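Local coordinates for protein probable acetyltransferase (Pseudomonas aeruginosa PAO1, PDB 2EUI) that is of unknown function but belongs to the GNAT acetyltransferase family and probably transfers an acyl group, at residues 35-38 with 39-43; 91-94 with 95-99. One frame throughout, in Å; residues are numbered along the deposited sequence.

Contact 1: residues 35-38 with 39-43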
loop_
_atom_site.group_PDB
_atom_site.type_symbol
_atom_site.label_atom_id
_atom_site.label_comp_id
_atom_site.label_asym_id
_atom_site.label_seq_id
_atom_site.Cartn_x
_atom_site.Cartn_y
_atom_site.Cartn_z
ATOM N N ARG A 35 -2.048 -7.623 18.952
ATOM C CA ARG A 35 -1.688 -6.472 19.753
ATOM C C ARG A 35 -0.260 -6.065 19.388
ATOM O O ARG A 35 0.074 -4.882 19.380
ATOM C CB ARG A 35 -1.793 -6.805 21.247
ATOM C CG ARG A 35 -1.527 -5.614 22.166
ATOM C CD ARG A 35 -1.668 -5.995 23.632
ATOM N NE ARG A 35 -1.618 -4.854 24.546
ATOM C CZ ARG A 35 -0.562 -4.057 24.707
ATOM N NH1 ARG A 35 0.556 -4.259 24.016
ATOM N NH2 ARG A 35 -0.621 -3.054 25.574
ATOM N N LYS A 36 0.583 -7.045 19.078
ATOM C CA LYS A 36 1.970 -6.757 18.715
ATOM C C LYS A 36 2.039 -6.032 17.372
ATOM O O LYS A 36 2.836 -5.110 17.203
ATOM C CB LYS A 36 2.799 -8.046 18.666
ATOM C CG LYS A 36 4.280 -7.791 18.434
ATOM C CD LYS A 36 4.752 -6.601 19.282
ATOM C CE LYS A 36 6.204 -6.204 19.017
ATOM N NZ LYS A 36 6.628 -5.027 19.849
ATOM N N PHE A 37 1.195 -6.453 16.429
ATOM C CA PHE A 37 1.117 -5.847 15.097
ATOM C C PHE A 37 0.767 -4.358 15.196
ATOM O O PHE A 37 1.434 -3.509 14.592
ATOM C CB PHE A 37 0.055 -6.567 14.248
ATOM C CG PHE A 37 -0.117 -5.986 12.874
ATOM C CD1 PHE A 37 0.820 -6.223 11.881
ATOM C CD2 PHE A 37 -1.202 -5.165 12.584
ATOM C CE1 PHE A 37 0.687 -5.649 10.611
ATOM C CE2 PHE A 37 -1.348 -4.587 11.327
ATOM C CZ PHE A 37 -0.400 -4.829 10.336
ATOM N N LEU A 38 -0.283 -4.057 15.958
ATOM C CA LEU A 38 -0.746 -2.691 16.165
ATOM C C LEU A 38 0.283 -1.823 16.875
ATOM O O LEU A 38 0.325 -0.610 16.685
ATOM C CB LEU A 38 -2.028 -2.686 16.989
ATOM C CG LEU A 38 -3.286 -3.279 16.364
ATOM C CD1 LEU A 38 -4.421 -3.184 17.377
ATOM C CD2 LEU A 38 -3.615 -2.542 15.083
ATOM N N GLU A 39 1.108 -2.439 17.705
ATOM C CA GLU A 39 2.111 -1.681 18.417
ATOM C C GLU A 39 3.113 -1.147 17.401
ATOM O O GLU A 39 3.367 0.051 17.346
ATOM C CB GLU A 39 2.813 -2.564 19.443
ATOM C CG GLU A 39 3.119 -1.860 20.749
ATOM C CD GLU A 39 4.165 -2.597 21.563
ATOM O OE1 GLU A 39 4.031 -3.835 21.706
ATOM O OE2 GLU A 39 5.116 -1.939 22.055
ATOM N N LYS A 40 3.669 -2.035 16.584
ATOM C CA LYS A 40 4.637 -1.627 15.579
ATOM C C LYS A 40 4.103 -0.490 14.735
ATOM O O LYS A 40 4.829 0.453 14.435
ATOM C CB LYS A 40 4.993 -2.793 14.671
ATOM C CG LYS A 40 5.767 -3.874 15.358
ATOM C CD LYS A 40 6.270 -4.859 14.343
ATOM C CE LYS A 40 7.048 -5.972 15.012
ATOM N NZ LYS A 40 7.591 -6.911 14.002
ATOM N N ARG A 41 2.830 -0.579 14.362
ATOM C CA ARG A 41 2.200 0.450 13.539
ATOM C C ARG A 41 2.020 1.753 14.296
ATOM O O ARG A 41 2.375 2.818 13.788
ATOM C CB ARG A 41 0.855 -0.055 13.001
ATOM C CG ARG A 41 0.823 -0.147 11.478
ATOM C CD ARG A 41 2.101 -0.771 10.931
ATOM N NE ARG A 41 2.111 -2.207 11.154
ATOM C CZ ARG A 41 3.207 -2.957 11.212
ATOM N NH1 ARG A 41 4.413 -2.421 11.073
ATOM N NH2 ARG A 41 3.092 -4.261 11.399
ATOM N N LEU A 42 1.464 1.674 15.502
ATOM C CA LEU A 42 1.285 2.865 16.321
ATOM C C LEU A 42 2.655 3.418 16.674
ATOM O O LEU A 42 2.966 4.567 16.385
ATOM C CB LEU A 42 0.523 2.542 17.615
ATOM C CG LEU A 42 -0.993 2.343 17.521
ATOM C CD1 LEU A 42 -1.549 1.881 18.856
ATOM C CD2 LEU A 42 -1.631 3.647 17.100
ATOM N N ARG A 43 3.487 2.580 17.275
ATOM C CA ARG A 43 4.828 2.987 17.682
ATOM C C ARG A 43 5.713 3.550 16.554
ATOM O O ARG A 43 6.382 4.569 16.743
ATOM C CB ARG A 43 5.530 1.812 18.376
ATOM C CG ARG A 43 6.832 2.159 19.074
ATOM C CD ARG A 43 7.428 0.939 19.761
ATOM N NE ARG A 43 6.727 0.565 20.992
ATOM C CZ ARG A 43 6.881 1.190 22.158
ATOM N NH1 ARG A 43 7.711 2.220 22.251
ATOM N NH2 ARG A 43 6.217 0.780 23.231
#
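K36 and E39 form a salt bridge one helical turn apart. NZ of K36 lies 3.4 Å from OE1 of E39, a weak bond. The lysine chain bends at CB-CG (chi2 42°), which carries NZ toward the carboxylate. R43 takes the other oxygen side-on. Its NE and NH2 each lie 3.2 Å from OE2 of E39, both on the side away from OE1. E39 thus links K36 and R43 in a network. R35 stands near OE1 too, but its salt bridge is with D12.

The residues belong to helix 31-44 of the GNAT fold, and the backbone follows the usual i to i+4 pattern. K40 N donates to K36 O at 3.2 Å, and L42 N donates to L38 O at 2.8 Å. L38 packs on L11 and F18 of helix 11-24.

The third kind of contact is cation-pi. R41 CZ lies 4.3 Å from the centroid of the F37 ring, off-centre, and the two planes are 64° apart. Bends at chi2 and chi3 turn the chain back so that NE lies over one face of the F37 ring, toward its rim. F37 O lies over one guanidinium face. R41 also pairs with E46 through NH1 and makes a cation-pi contact with F70 of the second subunit.

Contact 2: residues 91-94 with 95-99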
loop_
_atom_site.group_PDB
_atom_site.type_symbol
_atom_site.label_atom_id
_atom_site.label_comp_id
_atom_site.label_asym_id
_atom_site.label_seq_id
_atom_site.Cartn_x
_atom_site.Cartn_y
_atom_site.Cartn_z
ATOM N N ARG A 91 -23.984 0.993 15.865
ATOM C CA ARG A 91 -24.665 0.893 14.580
ATOM C C ARG A 91 -23.620 1.049 13.493
ATOM O O ARG A 91 -22.974 2.093 13.388
ATOM C CB ARG A 91 -25.725 1.985 14.452
ATOM C CG ARG A 91 -25.717 2.911 15.633
ATOM C CD ARG A 91 -26.866 3.871 15.617
ATOM N NE ARG A 91 -26.731 4.790 16.738
ATOM C CZ ARG A 91 -27.567 5.788 16.998
ATOM N NH1 ARG A 91 -28.616 5.999 16.206
ATOM N NH2 ARG A 91 -27.342 6.574 18.050
ATOM N N ARG A 92 -23.455 -0.011 12.708
ATOM C CA ARG A 92 -22.490 -0.055 11.613
ATOM C C ARG A 92 -22.388 1.239 10.803
ATOM O O ARG A 92 -21.407 1.980 10.921
ATOM C CB ARG A 92 -22.828 -1.235 10.683
ATOM C CG ARG A 92 -21.959 -1.351 9.432
ATOM C CD ARG A 92 -21.830 -2.815 8.979
ATOM N NE ARG A 92 -21.083 -2.953 7.721
ATOM C CZ ARG A 92 -20.437 -4.057 7.345
ATOM N NH1 ARG A 92 -20.438 -5.132 8.128
ATOM N NH2 ARG A 92 -19.785 -4.091 6.185
ATOM N N GLN A 93 -23.412 1.501 9.993
ATOM C CA GLN A 93 -23.457 2.675 9.120
ATOM C C GLN A 93 -23.161 4.027 9.776
ATOM O O GLN A 93 -22.229 4.726 9.365
ATOM C CB GLN A 93 -24.808 2.730 8.402
ATOM C CG GLN A 93 -24.959 3.908 7.450
ATOM C CD GLN A 93 -25.908 3.601 6.300
ATOM O OE1 GLN A 93 -26.946 2.952 6.489
ATOM N NE2 GLN A 93 -25.560 4.071 5.103
ATOM N N LEU A 94 -23.952 4.404 10.775
ATOM C CA LEU A 94 -23.734 5.671 11.465
ATOM C C LEU A 94 -22.251 5.918 11.812
ATOM O O LEU A 94 -21.712 6.997 11.548
ATOM C CB LEU A 94 -24.575 5.710 12.743
ATOM C CG LEU A 94 -24.292 6.873 13.698
ATOM C CD1 LEU A 94 -24.442 8.192 12.957
ATOM C CD2 LEU A 94 -25.249 6.807 14.882
ATOM N N VAL A 95 -21.598 4.910 12.392
ATOM C CA VAL A 95 -20.195 5.009 12.797
ATOM C C VAL A 95 -19.203 4.805 11.657
ATOM O O VAL A 95 -18.200 5.529 11.559
ATOM C CB VAL A 95 -19.878 4.006 13.941
ATOM C CG1 VAL A 95 -18.364 3.818 14.096
ATOM C CG2 VAL A 95 -20.470 4.529 15.246
ATOM N N ALA A 96 -19.467 3.815 10.808
ATOM C CA ALA A 96 -18.594 3.545 9.673
ATOM C C ALA A 96 -18.429 4.851 8.902
ATOM O O ALA A 96 -17.327 5.205 8.485
ATOM C CB ALA A 96 -19.212 2.481 8.782
ATOM N N ASP A 97 -19.536 5.572 8.740
ATOM C CA ASP A 97 -19.561 6.844 8.018
ATOM C C ASP A 97 -18.631 7.914 8.565
ATOM O O ASP A 97 -17.709 8.351 7.875
ATOM C CB ASP A 97 -20.980 7.402 7.993
ATOM C CG ASP A 97 -21.710 7.074 6.711
ATOM O OD1 ASP A 97 -21.816 5.873 6.369
ATOM O OD2 ASP A 97 -22.182 8.027 6.050
ATOM N N HIS A 98 -18.889 8.354 9.791
ATOM C CA HIS A 98 -18.069 9.381 10.408
ATOM C C HIS A 98 -16.600 9.074 10.231
ATOM O O HIS A 98 -15.798 9.968 9.984
ATOM C CB HIS A 98 -18.394 9.499 11.892
ATOM C CG HIS A 98 -19.720 10.131 12.167
ATOM N ND1 HIS A 98 -20.005 11.435 11.827
ATOM C CD2 HIS A 98 -20.845 9.635 12.736
ATOM C CE1 HIS A 98 -21.246 11.718 12.175
ATOM N NE2 HIS A 98 -21.778 10.642 12.730
ATOM N N LEU A 99 -16.246 7.804 10.361
ATOM C CA LEU A 99 -14.862 7.407 10.208
ATOM C C LEU A 99 -14.400 7.681 8.783
ATOM O O LEU A 99 -13.490 8.481 8.552
ATOM C CB LEU A 99 -14.706 5.923 10.537
ATOM C CG LEU A 99 -14.692 5.578 12.026
ATOM C CD1 LEU A 99 -14.687 4.080 12.186
ATOM C CD2 LEU A 99 -13.478 6.198 12.700
#
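The imidazole of H98 meets L94 one turn back along the helix. Methyl CD1 of L94 comes to 3.6 Å from NE2 of H98, and L94 O approaches the same ring obliquely. The other methyl, CD2, lies over one face of the R91 guanidinium, toward its rim. The side chains of Q93 and D97 run side by side and point the same way; the amide and carboxylate planes are 62° apart. The nearest approach of the two side chains is Q93 CG to D97 OD1, 3.9 Å.

These residues start helix 92-109, the crossover helix of the beta-alpha-beta unit between strands 76-86 and 112-120 in the GNAT fold. In relatives, the turn that begins this helix binds the pyrophosphate of acetyl-coenzyme A. The position of 91-96 is consistent with that role, though here the segment carries several large side chains.

R91 occupies the N-cap position. Its carbonyl O accepts from V95 N at 3.3 Å, the first of three i to i+4 bonds between 91-94 and 95-99. The next two run from A96 N to R92 O (2.7 Å) and from D97 N to Q93 O (2.9 Å). All three are nearly straight at the hydrogen.

V95, A96 and L99 are buried. V95 and A96 pack on V86 of strand 76-86, and V95 and L99 reach A52 of strand 48-53. R92 leans on V125 and V129 of helix 124-131. CG2 of V95 is beside its own backbone N, anti to the carbonyl carbon, which leaves it 4.0 Å from R91 O.

In the fold
Contacts 1 and 2 each lie within one helix, and the chain completes the first before it starts the second. They sit on opposite sides of the chain's centre. Their centres are about 24 Å apart, and their nearest atoms are about 13 Å apart, so they do not touch. Strand 48-53 of the central sheet runs shortly after helix 31-44 and is packed against by the helix of contact 2. The surroundings differ: 35-43 reaches the second subunit, whereas 91-99 touches no other chain of the assembly. By analogy with other GNAT enzymes, the start of contact 2 is the part nearer a probable coenzyme site.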